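Local coordinates for Glyco_hydro_cc domain-containing protein (Blastomyces gilchristii, PDB 6UB0) that probably hydrolyses the beta-1,3-linked glucan curdlan as a secreted exo-acting fungal glycoside hydrolase of family GH128, holding laminaribiose in its pocket, at residues G6-N11 / R205-F210; S24-W29 / I40-M45; N69-N74 / W173-E178. All blocks are in the same frame, centred on the assembly; numbering follows the deposited sequence.

Contact 1. Residues G6-N11 / R205-F210; sequences GLAYNN and RYASFF. With BGC (beta-D-glucopyranose), chain B.
Gly6 and Tyr206 meet at the seam of a (beta/alpha)8 TIM barrel, where the first strand, 5-8, lies against the last, 203-208, and the barrel closes. The short strand segments run in the same general sense, splayed by 43°, and their axes come within 5.6 Å. Direct backbone bonding is sparse: Gly6 N donates to Tyr206 O at 2.7 Å, but the bond is bent and weak. A water bridges the gap in bonding, accepting from Ala8 N at 2.8 Å and donating to both Gly6 O and Ser208 O. Tyr227 OH adds a second tie, bonding to Gly6 O and Ser208 N.

Apolar packing uses small side chains. The methyl of Ala8 faces that of Ala207, CB to CB 4.0 Å, and also touches CB of Phe210. The peptide bond before Phe210 is cis, a non-proline cis link at the C-terminal end of the last strand, a feature also known from other TIM-barrel glycosidases. CG of Phe210 lies between its own N and carbonyl carbon (chi1 61°), which brings the ring edge to Ala8 O; that oxygen lies in the ring plane, 3.2 Å from Phe210 CB. Phe210 CD1 stands 3.7 Å above the plane of the Phe209 ring, over its centre.

Sugar contacts gather at the mouth. The ring of Phe210 carries C6 of the beta-glucose over one face, offset toward the rim, while the Asn10 amide, its plane 64° from the ring, comes up to Phe210 CE2. Asn10 ND2 donates to Tyr9 O from above the carbonyl plane and also to the sugar O4 at 3.0 Å. On the other branch of the amide, Asn10 OD1 receives a weak bond from the sugar O6 at 3.5 Å.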
loop_
_atom_site.group_PDB
_atom_site.type_symbol
_atom_site.label_atom_id
_atom_site.label_comp_id
_atom_site.label_asym_id
_atom_site.label_seq_id
_atom_site.Cartn_x
_atom_site.Cartn_y
_atom_site.Cartn_z
ATOM N N GLY A 6 -7.562 4.735 -2.193
ATOM C CA GLY A 6 -7.056 5.009 -0.839
ATOM C C GLY A 6 -6.465 6.403 -0.660
ATOM O O GLY A 6 -5.952 6.980 -1.652
ATOM N N LEU A 7 -6.384 6.828 0.599
ATOM C CA LEU A 7 -5.762 8.113 1.013
ATOM C C LEU A 7 -4.532 7.772 1.861
ATOM O O LEU A 7 -4.686 7.475 3.046
ATOM C CB LEU A 7 -6.812 8.928 1.762
ATOM C CG LEU A 7 -7.970 9.444 0.885
ATOM C CD1 LEU A 7 -9.012 10.106 1.773
ATOM C CD2 LEU A 7 -7.479 10.404 -0.187
ATOM N N ALA A 8 -3.335 7.888 1.265
ATOM C CA ALA A 8 -2.025 7.663 1.906
ATOM C C ALA A 8 -1.525 9.019 2.474
ATOM O O ALA A 8 -1.303 9.934 1.715
ATOM C CB ALA A 8 -1.093 7.108 0.871
ATOM N N TYR A 9 -1.426 9.179 3.794
ATOM C CA TYR A 9 -1.176 10.516 4.387
ATOM C C TYR A 9 -0.164 10.490 5.521
ATOM O O TYR A 9 0.164 9.453 6.058
ATOM C CB TYR A 9 -2.448 11.079 5.024
ATOM C CG TYR A 9 -2.990 10.344 6.209
ATOM C CD1 TYR A 9 -3.750 9.180 6.080
ATOM C CD2 TYR A 9 -2.707 10.765 7.502
ATOM C CE1 TYR A 9 -4.296 8.551 7.178
ATOM C CE2 TYR A 9 -3.227 10.120 8.600
ATOM C CZ TYR A 9 -3.990 8.990 8.447
ATOM O OH TYR A 9 -4.489 8.415 9.564
ATOM N N ASN A 10 0.332 11.666 5.841
ATOM C CA ASN A 10 1.072 11.933 7.094
ATOM C C ASN A 10 0.222 12.849 7.997
ATOM O O ASN A 10 -0.022 12.499 9.188
ATOM C CB ASN A 10 2.455 12.499 6.771
ATOM C CG ASN A 10 3.453 11.504 6.204
ATOM O OD1 ASN A 10 4.499 11.927 5.724
ATOM N ND2 ASN A 10 3.192 10.205 6.281
ATOM N N ASN A 11 -0.300 13.932 7.439
ATOM C CA ASN A 11 -1.101 14.945 8.178
ATOM C C ASN A 11 -2.587 14.578 8.090
ATOM O O ASN A 11 -3.130 14.624 6.989
ATOM C CB ASN A 11 -0.850 16.337 7.601
ATOM C CG ASN A 11 -1.552 17.442 8.352
ATOM O OD1 ASN A 11 -2.397 17.186 9.222
ATOM N ND2 ASN A 11 -1.240 18.678 7.990
ATOM N N ARG A 205 -7.083 -2.921 -3.877
ATOM C CA ARG A 205 -6.999 -1.531 -3.347
ATOM C C ARG A 205 -5.734 -0.835 -3.835
ATOM O O ARG A 205 -4.745 -1.539 -4.177
ATOM C CB ARG A 205 -7.067 -1.506 -1.823
ATOM C CG ARG A 205 -8.470 -1.697 -1.255
ATOM C CD ARG A 205 -8.501 -1.408 0.231
ATOM N NE ARG A 205 -9.831 -1.281 0.790
ATOM C CZ ARG A 205 -10.121 -1.183 2.087
ATOM N NH1 ARG A 205 -9.153 -1.201 2.989
ATOM N NH2 ARG A 205 -11.386 -1.037 2.467
ATOM N N TYR A 206 -5.778 0.506 -3.948
ATOM C CA TYR A 206 -4.563 1.281 -4.335
ATOM C C TYR A 206 -4.587 2.673 -3.696
ATOM O O TYR A 206 -5.687 3.121 -3.306
ATOM C CB TYR A 206 -4.385 1.320 -5.855
ATOM C CG TYR A 206 -5.512 2.022 -6.564
ATOM C CD1 TYR A 206 -5.584 3.402 -6.590
ATOM C CD2 TYR A 206 -6.559 1.299 -7.124
ATOM C CE1 TYR A 206 -6.648 4.052 -7.184
ATOM C CE2 TYR A 206 -7.620 1.939 -7.748
ATOM C CZ TYR A 206 -7.690 3.320 -7.719
ATOM O OH TYR A 206 -8.747 3.949 -8.295
ATOM N N ALA A 207 -3.435 3.357 -3.721
ATOM C CA ALA A 207 -3.234 4.731 -3.212
ATOM C C ALA A 207 -2.148 5.420 -4.024
ATOM O O ALA A 207 -0.976 4.963 -4.058
ATOM C CB ALA A 207 -2.866 4.725 -1.766
ATOM N N SER A 208 -2.500 6.514 -4.664
ATOM C CA SER A 208 -1.496 7.396 -5.281
ATOM C C SER A 208 -0.656 8.006 -4.184
ATOM O O SER A 208 -1.177 8.195 -3.046
ATOM C CB SER A 208 -2.105 8.471 -6.130
ATOM O OG SER A 208 -1.366 8.563 -7.334
ATOM N N PHE A 209 0.604 8.287 -4.517
ATOM C CA PHE A 209 1.596 8.757 -3.533
ATOM C C PHE A 209 1.767 10.274 -3.664
ATOM O O PHE A 209 2.351 10.716 -4.618
ATOM C CB PHE A 209 2.921 8.015 -3.750
ATOM C CG PHE A 209 4.025 8.443 -2.834
ATOM C CD1 PHE A 209 4.190 7.885 -1.575
ATOM C CD2 PHE A 209 4.932 9.426 -3.238
ATOM C CE1 PHE A 209 5.233 8.264 -0.754
ATOM C CE2 PHE A 209 5.957 9.817 -2.393
ATOM C CZ PHE A 209 6.132 9.234 -1.168
ATOM N N PHE A 210 1.310 11.094 -2.714
ATOM C CA PHE A 210 0.402 10.786 -1.621
ATOM C C PHE A 210 -0.364 12.070 -1.248
ATOM O O PHE A 210 -0.074 13.148 -1.832
ATOM C CB PHE A 210 1.139 10.262 -0.398
ATOM C CG PHE A 210 2.181 11.131 0.305
ATOM C CD1 PHE A 210 3.261 11.669 -0.359
ATOM C CD2 PHE A 210 2.060 11.348 1.662
ATOM C CE1 PHE A 210 4.188 12.424 0.320
ATOM C CE2 PHE A 210 3.000 12.103 2.345
ATOM C CZ PHE A 210 4.061 12.623 1.669
HETATM C C2 BGC B . 8.348 6.600 4.821
HETATM C C3 BGC B . 7.210 6.901 5.751
HETATM C C4 BGC B . 6.629 8.224 5.299
HETATM C C5 BGC B . 6.240 8.156 3.807
HETATM C C6 BGC B . 5.722 9.411 3.090
HETATM C C1 BGC B . 7.952 6.621 3.370
HETATM O O2 BGC B . 8.768 5.277 5.171
HETATM O O3 BGC B . 7.576 6.836 7.162
HETATM O O4 BGC B . 5.548 8.431 6.208
HETATM O O5 BGC B . 7.358 7.861 2.963
HETATM O O6 BGC B . 6.651 10.488 3.390
HETATM O O HOH W 1 -3.432 8.601 -1.467
#

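Contact 2. Residues S24-W29 / I40-M45; sequences SWSYNW and IEYVPM. With BGC (beta-D-glucopyranose), chain B.
The second and third strands of the barrel are joined through parallel beta bridges pairing Trp25 with Glu41 and Ser26 with Tyr42. Three backbone bonds stitch them: Glu41 N to Ser24 O (2.8 Å, almost straight at 178°), Ser26 N to Glu41 O, and Val43 N to Ser26 O.

Beyond the bridges side chains take over. The Tyr42 ring stands nearly perpendicular to the Asn28 amide (88°), with Asn28 OD1 in the ring plane and 2.8 Å from Tyr42 OH. On the face with Trp25, its CE3 touches Val43 CG2 (3.9 Å). Met45 CG lies anti to the backbone N (chi1 169°) and the chain bends only at its end, laying SD 3.7 Å from Trp29 CA and CE on Tyr27 CE2. The same SD makes an oblique Met-aromatic contact, 5.2 Å from the centroid of the Trp29 five-membered ring. Trp29 is sandwiched: Tyr27 OH, bonded to Thr175 O, lies over one face, C5 of the beta-glucose 3.6 Å above the opposite face, a CH-pi platform.

Strand 5-8 bonds to the other flank of 23-27 through Leu7, Pro44 bonds to Leu71 of strand 69-71, and Glu41 is shared between Arg205 of strand 203-208 (salt bridge) and Asn69 ND2.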
loop_
_atom_site.group_PDB
_atom_site.type_symbol
_atom_site.label_atom_id
_atom_site.label_comp_id
_atom_site.label_asym_id
_atom_site.label_seq_id
_atom_site.Cartn_x
_atom_site.Cartn_y
_atom_site.Cartn_z
ATOM N N SER A 24 -12.349 4.697 0.231
ATOM C CA SER A 24 -12.876 3.722 1.202
ATOM C C SER A 24 -11.873 3.563 2.316
ATOM O O SER A 24 -12.290 3.025 3.351
ATOM C CB SER A 24 -13.194 2.433 0.509
ATOM O OG SER A 24 -12.018 1.868 -0.012
ATOM N N TRP A 25 -10.609 3.979 2.112
ATOM C CA TRP A 25 -9.545 3.635 3.064
ATOM C C TRP A 25 -8.391 4.641 3.067
ATOM O O TRP A 25 -8.220 5.480 2.141
ATOM C CB TRP A 25 -9.058 2.210 2.785
ATOM C CG TRP A 25 -8.220 2.064 1.561
ATOM C CD1 TRP A 25 -8.647 2.056 0.271
ATOM C CD2 TRP A 25 -6.789 1.917 1.511
ATOM N NE1 TRP A 25 -7.588 1.917 -0.580
ATOM C CE2 TRP A 25 -6.439 1.820 0.150
ATOM C CE3 TRP A 25 -5.789 1.863 2.504
ATOM C CZ2 TRP A 25 -5.109 1.696 -0.250
ATOM C CZ3 TRP A 25 -4.484 1.741 2.105
ATOM C CH2 TRP A 25 -4.168 1.596 0.755
ATOM N N SER A 26 -7.604 4.525 4.133
ATOM C CA SER A 26 -6.473 5.397 4.437
ATOM C C SER A 26 -5.378 4.596 5.116
ATOM O O SER A 26 -5.676 3.559 5.739
ATOM C CB SER A 26 -6.853 6.536 5.277
ATOM O OG SER A 26 -7.171 6.093 6.552
ATOM N N TYR A 27 -4.145 5.100 5.026
ATOM C CA TYR A 27 -3.025 4.606 5.854
ATOM C C TYR A 27 -2.014 5.729 5.871
ATOM O O TYR A 27 -2.129 6.623 5.045
ATOM C CB TYR A 27 -2.542 3.236 5.350
ATOM C CG TYR A 27 -1.459 3.248 4.308
ATOM C CD1 TYR A 27 -1.747 3.643 3.007
ATOM C CD2 TYR A 27 -0.146 2.886 4.619
ATOM C CE1 TYR A 27 -0.739 3.683 2.043
ATOM C CE2 TYR A 27 0.837 2.845 3.648
ATOM C CZ TYR A 27 0.550 3.271 2.364
ATOM O OH TYR A 27 1.518 3.355 1.379
ATOM N N ASN A 28 -1.091 5.624 6.789
ATOM C CA ASN A 28 -0.095 6.658 7.070
ATOM C C ASN A 28 1.262 6.056 7.398
ATOM O O ASN A 28 2.045 6.755 8.066
ATOM C CB ASN A 28 -0.559 7.507 8.243
ATOM C CG ASN A 28 -0.721 6.798 9.566
ATOM O OD1 ASN A 28 -0.700 5.567 9.674
ATOM N ND2 ASN A 28 -0.861 7.608 10.588
ATOM N N TRP A 29 1.529 4.846 6.917
ATOM C CA TRP A 29 2.830 4.160 7.145
ATOM C C TRP A 29 3.121 4.003 8.632
ATOM O O TRP A 29 4.316 3.773 8.969
ATOM C CB TRP A 29 3.947 4.974 6.498
ATOM C CG TRP A 29 3.929 5.051 5.007
ATOM C CD1 TRP A 29 4.485 4.153 4.157
ATOM C CD2 TRP A 29 3.335 6.078 4.185
ATOM N NE1 TRP A 29 4.276 4.534 2.867
ATOM C CE2 TRP A 29 3.580 5.710 2.849
ATOM C CE3 TRP A 29 2.627 7.249 4.445
ATOM C CZ2 TRP A 29 3.125 6.440 1.756
ATOM C CZ3 TRP A 29 2.209 8.008 3.356
ATOM C CH2 TRP A 29 2.496 7.640 2.043
ATOM N N ILE A 40 -14.194 6.154 6.343
ATOM C CA ILE A 40 -13.026 5.506 5.660
ATOM C C ILE A 40 -12.260 4.624 6.629
ATOM O O ILE A 40 -12.144 4.988 7.811
ATOM C CB ILE A 40 -12.137 6.498 4.913
ATOM C CG1 ILE A 40 -11.803 7.716 5.749
ATOM C CG2 ILE A 40 -12.723 6.890 3.548
ATOM C CD1 ILE A 40 -10.968 8.683 4.996
ATOM N N GLU A 41 -11.885 3.447 6.126
ATOM C CA GLU A 41 -11.249 2.364 6.899
ATOM C C GLU A 41 -9.781 2.752 6.989
ATOM O O GLU A 41 -9.154 2.803 5.961
ATOM C CB GLU A 41 -11.375 1.010 6.218
ATOM C CG GLU A 41 -10.682 -0.091 6.999
ATOM C CD GLU A 41 -10.583 -1.407 6.257
ATOM O OE1 GLU A 41 -11.525 -1.691 5.491
ATOM O OE2 GLU A 41 -9.573 -2.141 6.466
ATOM N N TYR A 42 -9.306 3.055 8.192
ATOM C CA TYR A 42 -7.852 3.163 8.457
ATOM C C TYR A 42 -7.259 1.748 8.471
ATOM O O TYR A 42 -7.846 0.771 9.037
ATOM C CB TYR A 42 -7.587 3.870 9.787
ATOM C CG TYR A 42 -6.151 3.816 10.200
ATOM C CD1 TYR A 42 -5.205 4.530 9.480
ATOM C CD2 TYR A 42 -5.733 3.010 11.249
ATOM C CE1 TYR A 42 -3.877 4.502 9.834
ATOM C CE2 TYR A 42 -4.395 2.977 11.605
ATOM C CZ TYR A 42 -3.470 3.698 10.864
ATOM O OH TYR A 42 -2.152 3.677 11.158
ATOM N N VAL A 43 -6.074 1.613 7.872
ATOM C CA VAL A 43 -5.358 0.319 7.854
ATOM C C VAL A 43 -4.040 0.499 8.598
ATOM O O VAL A 43 -3.133 1.171 8.132
ATOM C CB VAL A 43 -5.134 -0.188 6.419
ATOM C CG1 VAL A 43 -4.414 -1.520 6.444
ATOM C CG2 VAL A 43 -6.444 -0.285 5.675
ATOM N N PRO A 44 -3.875 -0.136 9.780
ATOM C CA PRO A 44 -2.594 -0.070 10.482
ATOM C C PRO A 44 -1.471 -0.736 9.687
ATOM O O PRO A 44 -1.756 -1.684 8.944
ATOM C CB PRO A 44 -2.879 -0.817 11.798
ATOM C CG PRO A 44 -4.369 -0.742 11.931
ATOM C CD PRO A 44 -4.905 -0.842 10.521
ATOM N N MET A 45 -0.260 -0.175 9.816
ATOM C CA MET A 45 0.977 -0.766 9.244
ATOM C C MET A 45 2.001 -1.098 10.330
ATOM O O MET A 45 2.336 -0.250 11.147
ATOM C CB MET A 45 1.572 0.136 8.171
ATOM C CG MET A 45 2.977 -0.328 7.773
ATOM S SD MET A 45 3.741 0.683 6.504
ATOM C CE MET A 45 3.081 -0.037 5.009
HETATM C C2 BGC B . 8.348 6.600 4.821
HETATM C C3 BGC B . 7.210 6.901 5.751
HETATM C C4 BGC B . 6.629 8.224 5.299
HETATM C C5 BGC B . 6.240 8.156 3.807
HETATM C C6 BGC B . 5.722 9.411 3.090
HETATM C C1 BGC B . 7.952 6.621 3.370
HETATM O O2 BGC B . 8.768 5.277 5.171
HETATM O O3 BGC B . 7.576 6.836 7.162
HETATM O O4 BGC B . 5.548 8.431 6.208
HETATM O O5 BGC B . 7.358 7.861 2.963
HETATM O O6 BGC B . 6.651 10.488 3.390
#

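Contact 3. Residues N69-N74 / W173-E178; sequences NLLAFN and WVTEFE. With GLC (alpha-D-glucopyranose), chain C.
Asn74 holds CG anti to its backbone N (chi1 -162°) and Glu176 holds CG anti to its carbonyl carbon (chi1 -70°), then runs out extended; these turns point both groups at the same sugar hydroxyl inside the TIM barrel. Their strands, 69-71 and 172-180, are not neighbours: the segment axes stay 11.6 Å apart, no hydrogen bond crosses directly, and side chains fill the gap.

The sugar links the two polar groups. Asn74 ND2 donates to O2 of the alpha-glucose at 3.0 Å in a nearly straight bond (171°), and O2 donates a hydrogen bond to Glu176 OE2 at 2.7 Å. The amide oxygen, Asn74 OD1, stays 4.1 Å from Glu176 OE2. The other carboxylate oxygen, OE1, faces the anomeric hydroxyl O1 so closely that the modelled distance is doubtful. Two other pocket residues hold the carboxylate: His144 NE2 bonds to OE1 and Trp29 NE1 to OE2. This is the sugar-binding end of the barrel, at what is consistent with subsite -1.

Toward the start of both strands, the interior turns apolar. One methyl of Leu71, CD2, touches both Trp173 CE3 and Thr175 CG2, each at 4.1 Å. Two residues earlier the Asn69 amide, also bonded through ND2 to Glu41, meets the indole at its edge, steeply turned against it, with Asn69 CG 3.5 Å from Trp173 CH2.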
loop_
_atom_site.group_PDB
_atom_site.type_symbol
_atom_site.label_atom_id
_atom_site.label_comp_id
_atom_site.label_asym_id
_atom_site.label_seq_id
_atom_site.Cartn_x
_atom_site.Cartn_y
_atom_site.Cartn_z
ATOM N N ASN A 69 -8.165 -4.880 8.081
ATOM C CA ASN A 69 -6.946 -5.157 7.287
ATOM C C ASN A 69 -5.726 -4.678 8.060
ATOM O O ASN A 69 -5.820 -3.705 8.780
ATOM C CB ASN A 69 -6.951 -4.468 5.915
ATOM C CG ASN A 69 -7.979 -5.008 4.953
ATOM O OD1 ASN A 69 -7.808 -6.084 4.429
ATOM N ND2 ASN A 69 -9.085 -4.292 4.749
ATOM N N LEU A 70 -4.603 -5.372 7.896
ATOM C CA LEU A 70 -3.329 -4.949 8.495
ATOM C C LEU A 70 -2.251 -5.050 7.418
ATOM O O LEU A 70 -2.214 -6.088 6.706
ATOM C CB LEU A 70 -2.931 -5.852 9.656
ATOM C CG LEU A 70 -3.892 -5.888 10.839
ATOM C CD1 LEU A 70 -3.477 -6.982 11.802
ATOM C CD2 LEU A 70 -3.947 -4.544 11.528
ATOM N N LEU A 71 -1.331 -4.100 7.412
ATOM C CA LEU A 71 -0.181 -4.099 6.440
ATOM C C LEU A 71 1.143 -4.399 7.158
ATOM O O LEU A 71 1.389 -3.864 8.273
ATOM C CB LEU A 71 -0.019 -2.749 5.739
ATOM C CG LEU A 71 -1.117 -2.358 4.777
ATOM C CD1 LEU A 71 -1.160 -0.853 4.614
ATOM C CD2 LEU A 71 -1.027 -3.063 3.429
ATOM N N ALA A 72 2.040 -5.076 6.447
ATOM C CA ALA A 72 3.371 -5.419 6.975
ATOM C C ALA A 72 4.410 -4.414 6.469
ATOM O O ALA A 72 4.010 -3.352 5.966
ATOM C CB ALA A 72 3.714 -6.825 6.586
ATOM N N PHE A 73 5.695 -4.783 6.541
ATOM C CA PHE A 73 6.849 -3.861 6.514
ATOM C C PHE A 73 6.852 -3.034 5.216
ATOM O O PHE A 73 6.438 -3.474 4.140
ATOM C CB PHE A 73 8.131 -4.677 6.724
ATOM C CG PHE A 73 7.900 -5.894 7.608
ATOM C CD1 PHE A 73 7.510 -5.751 8.937
ATOM C CD2 PHE A 73 8.063 -7.185 7.105
ATOM C CE1 PHE A 73 7.294 -6.853 9.761
ATOM C CE2 PHE A 73 7.851 -8.298 7.934
ATOM C CZ PHE A 73 7.448 -8.126 9.244
ATOM N N ASN A 74 7.333 -1.811 5.354
ATOM C CA ASN A 74 7.498 -0.850 4.224
ATOM C C ASN A 74 8.842 -1.024 3.514
ATOM O O ASN A 74 9.835 -0.490 4.010
ATOM C CB ASN A 74 7.376 0.569 4.712
ATOM C CG ASN A 74 7.098 1.487 3.553
ATOM O OD1 ASN A 74 6.103 1.338 2.869
ATOM N ND2 ASN A 74 8.031 2.378 3.291
ATOM N N TRP A 173 -2.559 -5.099 -3.146
ATOM C CA TRP A 173 -2.748 -3.621 -3.055
ATOM C C TRP A 173 -1.506 -2.903 -3.624
ATOM O O TRP A 173 -0.396 -3.166 -3.170
ATOM C CB TRP A 173 -2.995 -3.142 -1.634
ATOM C CG TRP A 173 -4.174 -3.762 -0.954
ATOM C CD1 TRP A 173 -4.891 -4.863 -1.320
ATOM C CD2 TRP A 173 -4.670 -3.365 0.326
ATOM N NE1 TRP A 173 -5.863 -5.121 -0.388
ATOM C CE2 TRP A 173 -5.726 -4.236 0.647
ATOM C CE3 TRP A 173 -4.340 -2.318 1.203
ATOM C CZ2 TRP A 173 -6.465 -4.086 1.820
ATOM C CZ3 TRP A 173 -5.033 -2.205 2.393
ATOM C CH2 TRP A 173 -6.090 -3.082 2.694
ATOM N N VAL A 174 -1.733 -1.928 -4.479
ATOM C CA VAL A 174 -0.676 -0.973 -4.915
ATOM C C VAL A 174 -0.709 0.196 -3.938
ATOM O O VAL A 174 -1.518 1.168 -4.126
ATOM C CB VAL A 174 -0.824 -0.478 -6.365
ATOM C CG1 VAL A 174 0.414 0.293 -6.767
ATOM C CG2 VAL A 174 -1.099 -1.588 -7.380
ATOM N N THR A 175 0.003 0.062 -2.859
ATOM C CA THR A 175 -0.139 0.998 -1.703
ATOM C C THR A 175 0.611 2.300 -1.976
ATOM O O THR A 175 0.448 3.219 -1.207
ATOM C CB THR A 175 0.239 0.343 -0.373
ATOM O OG1 THR A 175 1.522 -0.254 -0.442
ATOM C CG2 THR A 175 -0.685 -0.800 0.025
ATOM N N GLU A 176 1.466 2.332 -3.012
ATOM C CA GLU A 176 2.107 3.573 -3.489
ATOM C C GLU A 176 2.220 3.487 -5.011
ATOM O O GLU A 176 2.838 2.555 -5.493
ATOM C CB GLU A 176 3.531 3.773 -2.999
ATOM C CG GLU A 176 3.706 4.079 -1.531
ATOM C CD GLU A 176 5.129 4.282 -1.063
ATOM O OE1 GLU A 176 6.032 4.368 -1.920
ATOM O OE2 GLU A 176 5.354 4.277 0.154
ATOM N N PHE A 177 1.729 4.492 -5.729
ATOM C CA PHE A 177 2.240 4.738 -7.103
ATOM C C PHE A 177 2.340 6.234 -7.370
ATOM O O PHE A 177 1.513 6.997 -6.878
ATOM C CB PHE A 177 1.360 3.974 -8.077
ATOM C CG PHE A 177 -0.060 4.460 -8.102
ATOM C CD1 PHE A 177 -0.437 5.487 -8.957
ATOM C CD2 PHE A 177 -1.018 3.900 -7.276
ATOM C CE1 PHE A 177 -1.744 5.954 -8.953
ATOM C CE2 PHE A 177 -2.320 4.339 -7.321
ATOM C CZ PHE A 177 -2.686 5.345 -8.191
ATOM N N GLU A 178 3.355 6.636 -8.152
ATOM C CA GLU A 178 3.633 8.065 -8.398
ATOM C C GLU A 178 4.178 8.204 -9.816
ATOM O O GLU A 178 5.260 7.661 -10.052
ATOM C CB GLU A 178 4.608 8.566 -7.331
ATOM C CG GLU A 178 5.103 9.952 -7.598
ATOM C CD GLU A 178 6.141 10.488 -6.640
ATOM O OE1 GLU A 178 7.027 9.696 -6.179
ATOM O OE2 GLU A 178 6.058 11.720 -6.376
HETATM C C1 GLC C . 8.959 5.217 -1.010
HETATM C C2 GLC C . 8.951 5.100 0.522
HETATM C C3 GLC C . 8.974 6.481 1.179
HETATM C C4 GLC C . 10.130 7.321 0.571
HETATM C C5 GLC C . 10.114 7.299 -0.934
HETATM C C6 GLC C . 11.240 8.094 -1.627
HETATM O O1 GLC C . 7.850 5.962 -1.536
HETATM O O2 GLC C . 7.837 4.385 1.109
HETATM O O3 GLC C . 9.093 6.321 2.592
HETATM O O4 GLC C . 9.935 8.650 0.920
HETATM O O5 GLC C . 10.177 5.932 -1.343
HETATM O O6 GLC C . 12.348 7.984 -0.782
#

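The three contacts occupy one barrel, their centres 8 to 10 Å apart. Contact 1 joins the first and last strands; contact 2 follows within the chain span it encloses, pairing strands two and three, and contact 3 comes later in that span, reaching across from strand four to strand seven. Strand 5-8 borders 23-27, and 203-208 borders 172-180, so contact 1 is next to contact 2 in one sheet and to contact 3 in the other: Tyr9 N lies 2.9 Å from Tyr27 O. Contacts 2 and 3 meet across the interior, where Tyr27 OH lies 2.8 Å from Thr175 O. Together they supply half of the residues lining the pocket of the two linked glucose units.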